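Local coordinates for DUF5642 domain-containing protein (Mycobacterium smegmatis, PDB 4TMD), which is of unknown function but belongs to a family in the Mog1p/PsbP clan and is probably made as a secreted lipoprotein precursor, at residues A8-L13 with A70-E75; G78-V83 with T163-V168; D124-V129 with A153-Y158; E90-S95 with N157-V162. One frame throughout, in Å; residues are numbered along the deposited sequence. Where two conformers were deposited one is given.

Overall arrangement
Near the N terminus, contact 1 closes a loop of 56 residues by laying the 3-10 segment 8-13 on strand 67-76, second from the 22-30 edge of a large antiparallel sheet. It closes before contact 2 opens. Contact 2 pairs strand 79-88, which follows 67-76 in chain and sheet, with strand 158-166, closing a loop of 79 residues. Contacts 3 and 4 are nested inside that loop and both end on the turn at Asn157 and Tyr158. Contact 4 brings the loop 90-95 against strand 158-166, and contact 3 joins strands 127-137 and 145-155. Their centres are about 7 Å apart, across the chain's centre from contact 2, whose centre is about 21 Å from that of contact 4.

Contact 1 (A8-L13 with A70-E75); sequences AKVAQL and AATAAE
Thr72 reaches from strand 67-76 to the N-terminal 3-10 segment that holds Val10, where this short helical piece lies against the large antiparallel sheet of a domain placed in the Mog1p/PsbP clan. Val10 and Ala70 make the apolar part of the contact. With chi1 at -77°, the two methyls of Val10 are divided: CG1 lies opposite the carbonyl carbon, while CG2 sits between the two backbone arms and drops onto Ala70 CB at 3.8 Å. The same CG2 methyl comes 3.9 Å from Ala71 N, so it rests on the peptide as well as on the alanine methyl. Ala8 meets Ala70 more loosely, by its CA rather than its side chain. On Thr72 the branches have separate tasks. The hydroxyl stands beside the backbone N and turns to the 3-10 segment, and CG2 extends toward the end of that segment, 4.3 Å from Leu13 C. Beyond the pair, Val10 also touches Ala85 of strand 79-88 and Val193 of helix 179-194, and Leu13 packs on Leu185, Ala189 and Ala192 of that helix. The polar link is a single buried hydrogen bond, Thr72 OG1 to Val10 O at 2.8 Å. The hydroxyl comes from above the carbonyl plane, 62° out of it, while Leu13 N donates to Val10 O from the other face at 3.0 Å.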
# COMPACT_ATOMS: atom_id res chain seq x y z
N ALA A 8 -12.54 3.43 11.20
CA ALA A 8 -13.39 4.49 10.65
C ALA A 8 -12.72 5.86 10.79
O ALA A 8 -13.05 6.80 10.10
CB ALA A 8 -14.76 4.50 11.34
N LYS A 9 -11.76 5.97 11.70
CA LYS A 9 -11.14 7.27 11.90
C LYS A 9 -10.19 7.66 10.77
O LYS A 9 -9.63 8.75 10.82
CB LYS A 9 -10.41 7.30 13.25
CG LYS A 9 -11.36 7.18 14.47
CD LYS A 9 -10.62 7.40 15.77
CE LYS A 9 -11.28 6.67 16.92
NZ LYS A 9 -12.70 7.06 17.04
N VAL A 10 -10.02 6.81 9.74
CA VAL A 10 -9.26 7.24 8.55
C VAL A 10 -9.94 8.40 7.85
O VAL A 10 -9.31 9.12 7.07
CB VAL A 10 -9.07 6.16 7.44
CG1 VAL A 10 -8.03 5.18 7.81
CG2 VAL A 10 -10.40 5.52 7.05
N ALA A 11 -11.23 8.57 8.12
CA ALA A 11 -12.01 9.69 7.58
C ALA A 11 -11.36 11.00 7.97
O ALA A 11 -11.42 11.97 7.24
CB ALA A 11 -13.46 9.64 8.08
N GLN A 12 -10.69 11.01 9.12
CA GLN A 12 -9.99 12.21 9.58
C GLN A 12 -8.97 12.75 8.57
O GLN A 12 -8.73 13.97 8.50
CB GLN A 12 -9.27 11.90 10.90
CG GLN A 12 -9.50 12.89 11.99
CD GLN A 12 -8.80 12.46 13.26
OE1 GLN A 12 -9.38 11.80 14.11
NE2 GLN A 12 -7.54 12.85 13.40
N LEU A 13 -8.37 11.86 7.79
CA LEU A 13 -7.30 12.25 6.89
C LEU A 13 -7.78 13.01 5.65
O LEU A 13 -6.97 13.47 4.85
CB LEU A 13 -6.49 11.02 6.47
CG LEU A 13 -5.28 10.76 7.39
CD1 LEU A 13 -5.69 10.45 8.83
CD2 LEU A 13 -4.37 9.68 6.85
N ALA A 70 -11.76 0.39 5.85
CA ALA A 70 -12.25 1.72 5.52
C ALA A 70 -11.12 2.43 4.80
O ALA A 70 -9.95 2.13 5.03
CB ALA A 70 -12.66 2.50 6.78
N ALA A 71 -11.44 3.39 3.94
CA ALA A 71 -10.39 4.07 3.22
C ALA A 71 -10.67 5.55 2.98
O ALA A 71 -11.82 6.00 3.01
CB ALA A 71 -10.14 3.37 1.90
N THR A 72 -9.59 6.31 2.82
CA THR A 72 -9.66 7.68 2.37
C THR A 72 -8.72 7.78 1.17
O THR A 72 -7.58 7.33 1.25
CB THR A 72 -9.26 8.68 3.45
OG1 THR A 72 -10.24 8.67 4.49
CG2 THR A 72 -9.20 10.10 2.85
N ALA A 73 -9.20 8.33 0.06
CA ALA A 73 -8.35 8.45 -1.13
C ALA A 73 -8.38 9.88 -1.64
O ALA A 73 -9.36 10.61 -1.43
CB ALA A 73 -8.80 7.49 -2.19
N ALA A 74 -7.30 10.30 -2.30
CA ALA A 74 -7.20 11.67 -2.81
C ALA A 74 -6.45 11.70 -4.13
O ALA A 74 -5.44 11.01 -4.27
CB ALA A 74 -6.51 12.57 -1.83
N GLU A 75 -6.92 12.51 -5.07
CA GLU A 75 -6.24 12.67 -6.34
C GLU A 75 -5.96 14.13 -6.58
O GLU A 75 -6.87 14.96 -6.45
CB GLU A 75 -7.08 12.09 -7.48
CG GLU A 75 -7.48 10.65 -7.25
CD GLU A 75 -7.90 9.95 -8.53
OE1 GLU A 75 -8.17 10.64 -9.52
OE2 GLU A 75 -7.95 8.70 -8.53

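Contact 2 (G78-V83 with T163-V168); sequences GNRFIV and TANPLV
Strands 79-83 and 163-166 run antiparallel, their axes 4.7 Å apart at an angle of 165°. Arg80 with Asn165 and Ile82 with Thr163 form hydrogen-bonded pairs, each joined by two N-H...O bonds; Phe81 with Ala164 is a non-hydrogen-bonded pair between them. Past the last bridge, Asn79 with Pro166, Leu167 N still donates to Gly78 O at 2.9 Å. That carbonyl is gripped further: Asn79 ND2 reaches Gly78 O from the opposite face of the carbonyl plane at 2.8 Å, and a water also donates to it. The pairing joins two adjacent inner strands of the antiparallel sheet, and helix 179-194 covers the face that carries Phe81 and Ala164. There Ala164 CB lies 3.7 Å from Phe81 CD1, obliquely to the ring, which also touches Arg181 and Leu185 of the helix. Over the other face, Arg80 runs out extended from CG to NE, with Glu75 as a weak, distant ionic partner. Asn165, turned by a chi1 of 69°, lays OD1 against the aliphatic stem of Arg80, 3.6 Å from both its CB and its CD, with amide and guanidinium planes 61° apart; Asn165 ND2 donates to Pro166 O at 2.8 Å. Leu167 packs beside this pair, CG 3.7 Å from Asn79 O and CD2 3.9 Å from Arg80 CB. Asn79 OD1 accepts from Asp178 N, tying the strand start to the approach of the helix.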
# COMPACT_ATOMS: atom_id res chain seq x y z
N GLY A 78 -0.95 15.59 -9.53
CA GLY A 78 -0.39 14.54 -10.36
C GLY A 78 -0.24 13.19 -9.67
O GLY A 78 0.35 12.26 -10.24
N ASN A 79 -0.75 13.08 -8.45
CA ASN A 79 -0.68 11.83 -7.69
C ASN A 79 -2.05 11.35 -7.25
O ASN A 79 -2.98 12.14 -7.13
CB ASN A 79 0.17 11.99 -6.43
CG ASN A 79 1.64 12.09 -6.72
OD1 ASN A 79 2.45 12.17 -5.80
ND2 ASN A 79 2.02 12.08 -7.99
N ARG A 80 -2.15 10.06 -6.98
CA ARG A 80 -3.25 9.49 -6.23
C ARG A 80 -2.71 8.87 -4.94
O ARG A 80 -1.72 8.13 -4.96
CB ARG A 80 -3.99 8.45 -7.06
CG ARG A 80 -5.07 7.61 -6.32
CD ARG A 80 -5.58 6.54 -7.31
NE ARG A 80 -6.47 5.53 -6.73
CZ ARG A 80 -7.23 4.72 -7.46
NH1 ARG A 80 -7.22 4.80 -8.79
NH2 ARG A 80 -8.01 3.82 -6.87
N PHE A 81 -3.37 9.17 -3.82
CA PHE A 81 -3.07 8.54 -2.53
C PHE A 81 -4.28 7.78 -2.04
O PHE A 81 -5.38 8.32 -2.00
CB PHE A 81 -2.67 9.59 -1.48
CG PHE A 81 -1.50 10.41 -1.88
CD1 PHE A 81 -0.21 9.98 -1.60
CD2 PHE A 81 -1.68 11.61 -2.56
CE1 PHE A 81 0.88 10.74 -1.99
CE2 PHE A 81 -0.59 12.37 -2.96
CZ PHE A 81 0.69 11.93 -2.67
N ILE A 82 -4.08 6.51 -1.68
CA ILE A 82 -5.14 5.74 -1.04
C ILE A 82 -4.71 5.33 0.36
O ILE A 82 -3.68 4.66 0.52
CB ILE A 82 -5.48 4.48 -1.83
CG1 ILE A 82 -5.88 4.84 -3.25
CG2 ILE A 82 -6.60 3.67 -1.11
CD1 ILE A 82 -6.05 3.65 -4.15
N VAL A 83 -5.45 5.75 1.37
CA VAL A 83 -5.13 5.33 2.74
C VAL A 83 -6.18 4.32 3.23
O VAL A 83 -7.33 4.69 3.45
CB VAL A 83 -5.07 6.54 3.71
CG1 VAL A 83 -4.68 6.07 5.11
CG2 VAL A 83 -4.08 7.57 3.21
N THR A 163 -1.05 3.68 -0.34
CA THR A 163 -0.57 3.45 -1.70
C THR A 163 -0.52 4.78 -2.44
O THR A 163 -1.50 5.53 -2.43
CB THR A 163 -1.48 2.47 -2.46
OG1 THR A 163 -1.57 1.24 -1.73
CG2 THR A 163 -0.90 2.19 -3.85
N ALA A 164 0.62 5.09 -3.04
CA ALA A 164 0.79 6.33 -3.79
C ALA A 164 1.25 6.01 -5.21
O ALA A 164 2.20 5.26 -5.38
CB ALA A 164 1.78 7.24 -3.11
N ASN A 165 0.59 6.58 -6.21
CA ASN A 165 0.97 6.33 -7.61
C ASN A 165 0.80 7.59 -8.47
O ASN A 165 -0.03 8.43 -8.16
CB ASN A 165 0.14 5.18 -8.18
CG ASN A 165 -1.32 5.55 -8.36
OD1 ASN A 165 -2.13 5.37 -7.46
ND2 ASN A 165 -1.65 6.09 -9.52
N PRO A 166 1.60 7.73 -9.54
CA PRO A 166 1.38 8.85 -10.47
C PRO A 166 0.01 8.72 -11.13
O PRO A 166 -0.38 7.59 -11.45
CB PRO A 166 2.49 8.69 -11.52
CG PRO A 166 3.40 7.62 -11.01
CD PRO A 166 2.59 6.77 -10.06
N LEU A 167 -0.71 9.82 -11.30
CA LEU A 167 -1.89 9.79 -12.16
C LEU A 167 -1.38 9.64 -13.59
O LEU A 167 -0.53 10.42 -14.03
CB LEU A 167 -2.73 11.06 -12.02
CG LEU A 167 -3.44 11.34 -10.70
CD1 LEU A 167 -4.05 12.74 -10.71
CD2 LEU A 167 -4.52 10.30 -10.44
N VAL A 168 -1.86 8.63 -14.29
CA VAL A 168 -1.54 8.45 -15.69
C VAL A 168 -2.79 8.80 -16.48
O VAL A 168 -3.75 8.02 -16.54
CB VAL A 168 -1.09 7.01 -16.01
CG1 VAL A 168 -0.89 6.84 -17.52
CG2 VAL A 168 0.20 6.69 -15.25
O HOH W 1 0.91 12.10 -12.90

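Contact 3 (D124-V129 with A153-Y158)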
# COMPACT_ATOMS: atom_id res chain seq x y z
N ASP A 124 5.74 4.13 16.50
CA ASP A 124 5.76 3.48 17.81
C ASP A 124 4.86 2.26 17.89
O ASP A 124 3.67 2.32 17.53
CB ASP A 124 5.37 4.48 18.90
CG ASP A 124 6.42 5.55 19.11
OD1 ASP A 124 7.61 5.29 18.79
OD2 ASP A 124 6.07 6.66 19.58
N ASP A 125 5.44 1.15 18.34
CA ASP A 125 4.72 -0.09 18.55
C ASP A 125 4.04 -0.58 17.28
O ASP A 125 2.94 -1.12 17.31
CB ASP A 125 3.69 0.07 19.66
CG ASP A 125 4.32 0.45 20.98
OD1 ASP A 125 5.30 -0.24 21.38
OD2 ASP A 125 3.86 1.44 21.59
N ALA A 126 4.70 -0.36 16.15
CA ALA A 126 4.21 -0.85 14.87
C ALA A 126 5.40 -1.30 14.06
O ALA A 126 6.52 -0.82 14.28
CB ALA A 126 3.41 0.24 14.13
N ARG A 127 5.19 -2.24 13.15
CA ARG A 127 6.21 -2.57 12.17
C ARG A 127 5.80 -1.90 10.88
O ARG A 127 4.62 -1.91 10.52
CB ARG A 127 6.36 -4.08 11.97
CG ARG A 127 7.14 -4.80 13.09
CD ARG A 127 7.02 -6.30 12.91
NE ARG A 127 5.61 -6.70 12.99
CZ ARG A 127 5.12 -7.86 12.55
NH1 ARG A 127 5.91 -8.76 11.98
NH2 ARG A 127 3.82 -8.10 12.68
N THR A 128 6.76 -1.30 10.19
CA THR A 128 6.46 -0.65 8.93
C THR A 128 7.38 -1.14 7.83
O THR A 128 8.56 -1.41 8.04
CB THR A 128 6.56 0.88 9.04
OG1 THR A 128 7.87 1.23 9.47
CG2 THR A 128 5.54 1.41 10.05
N VAL A 129 6.81 -1.25 6.64
CA VAL A 129 7.53 -1.73 5.46
C VAL A 129 7.13 -0.85 4.28
O VAL A 129 5.95 -0.57 4.09
CB VAL A 129 7.20 -3.21 5.14
CG1 VAL A 129 7.96 -3.66 3.88
CG2 VAL A 129 7.54 -4.10 6.33
N ALA A 153 1.74 -0.41 7.68
CA ALA A 153 1.99 -0.42 9.12
C ALA A 153 1.15 -1.49 9.78
O ALA A 153 -0.05 -1.54 9.58
CB ALA A 153 1.70 0.94 9.74
N SER A 154 1.80 -2.33 10.59
CA SER A 154 1.16 -3.44 11.27
C SER A 154 1.24 -3.27 12.78
O SER A 154 2.33 -3.09 13.32
CB SER A 154 1.83 -4.75 10.87
OG SER A 154 1.42 -5.80 11.73
N PHE A 155 0.10 -3.34 13.47
CA PHE A 155 0.10 -3.36 14.93
C PHE A 155 -1.12 -4.12 15.39
O PHE A 155 -2.23 -3.88 14.93
CB PHE A 155 0.13 -1.94 15.52
CG PHE A 155 -0.96 -1.04 15.03
CD1 PHE A 155 -0.88 -0.43 13.79
CD2 PHE A 155 -2.08 -0.79 15.82
CE1 PHE A 155 -1.88 0.41 13.33
CE2 PHE A 155 -3.09 0.04 15.36
CZ PHE A 155 -2.99 0.65 14.12
N ASP A 156 -0.90 -5.07 16.29
CA ASP A 156 -1.98 -5.93 16.77
C ASP A 156 -2.75 -6.50 15.59
O ASP A 156 -2.14 -7.03 14.65
CB ASP A 156 -2.92 -5.15 17.68
CG ASP A 156 -2.24 -4.69 18.95
OD1 ASP A 156 -1.30 -5.39 19.41
OD2 ASP A 156 -2.64 -3.64 19.48
N ASN A 157 -4.07 -6.39 15.63
CA ASN A 157 -4.89 -6.91 14.54
C ASN A 157 -5.27 -5.81 13.55
O ASN A 157 -6.29 -5.90 12.87
CB ASN A 157 -6.13 -7.60 15.10
CG ASN A 157 -5.78 -8.78 16.00
OD1 ASN A 157 -4.63 -9.21 16.05
ND2 ASN A 157 -6.76 -9.31 16.72
N TYR A 158 -4.44 -4.78 13.49
CA TYR A 158 -4.69 -3.68 12.57
C TYR A 158 -3.62 -3.62 11.52
O TYR A 158 -2.44 -3.92 11.77
CB TYR A 158 -4.76 -2.33 13.30
CG TYR A 158 -5.97 -2.15 14.16
CD1 TYR A 158 -7.13 -1.57 13.65
CD2 TYR A 158 -5.97 -2.54 15.50
CE1 TYR A 158 -8.25 -1.40 14.45
CE2 TYR A 158 -7.09 -2.38 16.31
CZ TYR A 158 -8.22 -1.81 15.77
OH TYR A 158 -9.34 -1.63 16.55
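In the beta hairpin of strands 127-137 and 145-155, Arg127 and Ser154 form the hydrogen-bonded antiparallel pair at the open end. Arg127 N donates to Ser154 O at 3.0 Å and Ser154 N to Arg127 O at 2.9 Å. Their side chains share a face of the sheet: the Arg127 chain, bent at chi3 (-60°), brings NH2 to 3.5 Å from Ser154 OG, obliquely to the guanidinium plane. On the other face Thr128 CG2 lies 3.9 Å from Ala153 CB, while Thr128 OG1 is bonded to Pro121 O. Where the strand pairing ends, Phe155 meets the incoming loop by its CB, 3.4 Å from Asp125 O and 4.2 Å from Ala126 CB. With chi1 at 55°, its CG lies between the backbone N and the carbonyl carbon, and the ring is led away from that loop; Tyr158 CB lies 3.5 Å above one ring face, toward the rim. Phe155 and Tyr158 also bound the type II' turn that leads into strand 158-166. Around this end, Phe155 makes a cation-pi contact with Arg194 and an edge-to-face contact with Tyr2, and Ala153 packs on Leu186 and Val190, which places helix 179-194 against the Ala153 side of the sheet.

Contact 4 (E90-S95 with N157-V162); sequences EPVPLS and NYMVIV
Met159 of strand 158-166 meets Val92 and Leu94 with its terminal methyl, where the loop 90-95 passes over the face of the antiparallel sheet turned away from helix 179-194. The thioether leaves the strand with CG opposite the backbone N (chi1 177°) and then bends at chi3 (-84°), bringing CE to 3.9 Å from Val92 CB and 4.1 Å from Leu94 CD1. Leu94 crosses the methionine at a slant. At the turn before the strand, Asn157 OD1 meets the CG and CD side of the Pro91 ring. In one of its two conformers, Asn157 OD1 comes within 3.1 Å of Pro91 CG, a closeness to be treated as doubtful. Between these two patches a water accepts from Val92 N at 3.2 Å and donates weakly to Tyr158 O. Farther out, Met159 and Leu94 both touch Val152 of strand 145-155, Phe61 also lies on Met159, and Leu65 packs on Val92, extending the apolar cluster beyond the loop. The loop itself is positioned at its start by Thr88, whose OG1 is hydrogen-bonded to Glu90 O, and at its far end by the amide of Gln59: NE2 bonds to Pro93 O, and OE1 accepts from Ser95 N.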
# COMPACT_ATOMS: atom_id res chain seq x y z
N GLU A 90 -7.53 -11.95 13.25
CA GLU A 90 -6.18 -12.20 13.76
C GLU A 90 -5.18 -11.39 12.94
O GLU A 90 -5.54 -10.88 11.87
CB GLU A 90 -5.84 -13.70 13.73
CG GLU A 90 -5.97 -14.38 12.41
CD GLU A 90 -5.87 -15.90 12.54
OE1 GLU A 90 -5.16 -16.38 13.45
OE2 GLU A 90 -6.52 -16.62 11.75
N PRO A 91 -3.95 -11.21 13.44
CA PRO A 91 -3.01 -10.36 12.71
C PRO A 91 -2.65 -10.92 11.34
O PRO A 91 -2.51 -12.14 11.20
CB PRO A 91 -1.78 -10.33 13.62
CG PRO A 91 -2.24 -10.78 14.95
CD PRO A 91 -3.37 -11.72 14.70
N VAL A 92 -2.50 -10.04 10.36
CA VAL A 92 -2.02 -10.42 9.04
C VAL A 92 -0.52 -10.62 9.09
O VAL A 92 0.19 -9.75 9.60
CB VAL A 92 -2.36 -9.36 7.97
CG1 VAL A 92 -2.07 -9.90 6.58
CG2 VAL A 92 -3.81 -8.95 8.08
N PRO A 93 -0.02 -11.76 8.61
CA PRO A 93 1.43 -11.92 8.55
C PRO A 93 2.06 -10.83 7.68
O PRO A 93 1.65 -10.63 6.54
CB PRO A 93 1.62 -13.31 7.93
CG PRO A 93 0.32 -14.03 8.20
CD PRO A 93 -0.74 -12.97 8.14
N LEU A 94 3.03 -10.12 8.23
CA LEU A 94 3.63 -8.98 7.53
C LEU A 94 4.68 -9.40 6.51
O LEU A 94 5.58 -10.16 6.81
CB LEU A 94 4.25 -8.03 8.55
CG LEU A 94 4.88 -6.76 7.98
CD1 LEU A 94 3.80 -5.76 7.59
CD2 LEU A 94 5.85 -6.15 8.99
N SER A 95 4.57 -8.88 5.29
CA SER A 95 5.61 -9.10 4.29
C SER A 95 6.79 -8.20 4.61
O SER A 95 6.66 -6.98 4.60
CB SER A 95 5.08 -8.84 2.88
OG SER A 95 6.14 -8.87 1.93
N ASN A 157 -4.07 -6.39 15.63
CA ASN A 157 -4.89 -6.91 14.54
C ASN A 157 -5.27 -5.81 13.55
O ASN A 157 -6.29 -5.90 12.87
CB ASN A 157 -6.13 -7.60 15.10
CG ASN A 157 -5.78 -8.78 16.00
OD1 ASN A 157 -4.63 -9.21 16.05
ND2 ASN A 157 -6.76 -9.31 16.72
N TYR A 158 -4.44 -4.78 13.49
CA TYR A 158 -4.69 -3.68 12.57
C TYR A 158 -3.62 -3.62 11.52
O TYR A 158 -2.44 -3.92 11.77
CB TYR A 158 -4.76 -2.33 13.30
CG TYR A 158 -5.97 -2.15 14.16
CD1 TYR A 158 -7.13 -1.57 13.65
CD2 TYR A 158 -5.97 -2.54 15.50
CE1 TYR A 158 -8.25 -1.40 14.45
CE2 TYR A 158 -7.09 -2.38 16.31
CZ TYR A 158 -8.22 -1.81 15.77
OH TYR A 158 -9.34 -1.63 16.55
N MET A 159 -4.01 -3.19 10.34
CA MET A 159 -3.02 -2.94 9.31
C MET A 159 -3.43 -1.69 8.59
O MET A 159 -4.62 -1.54 8.30
CB MET A 159 -2.92 -4.12 8.36
CG MET A 159 -1.96 -3.91 7.22
SD MET A 159 -1.56 -5.49 6.45
CE MET A 159 -0.24 -6.06 7.52
N VAL A 160 -2.48 -0.78 8.33
CA VAL A 160 -2.78 0.43 7.59
C VAL A 160 -1.91 0.44 6.36
O VAL A 160 -0.71 0.19 6.45
CB VAL A 160 -2.54 1.71 8.43
CG1 VAL A 160 -2.68 2.95 7.56
CG2 VAL A 160 -3.51 1.75 9.62
N ILE A 161 -2.51 0.69 5.21
CA ILE A 161 -1.77 0.67 3.96
C ILE A 161 -1.95 1.98 3.19
O ILE A 161 -3.07 2.37 2.87
CB ILE A 161 -2.21 -0.48 3.04
CG1 ILE A 161 -2.22 -1.81 3.81
CG2 ILE A 161 -1.31 -0.55 1.82
CD1 ILE A 161 -2.57 -2.97 2.93
N VAL A 162 -0.84 2.65 2.92
CA VAL A 162 -0.87 3.83 2.06
C VAL A 162 -0.29 3.43 0.71
O VAL A 162 0.81 2.87 0.64
CB VAL A 162 -0.10 5.03 2.68
CG1 VAL A 162 -0.02 6.21 1.67
CG2 VAL A 162 -0.77 5.47 3.99
O HOH W 2 -2.65 -7.16 11.65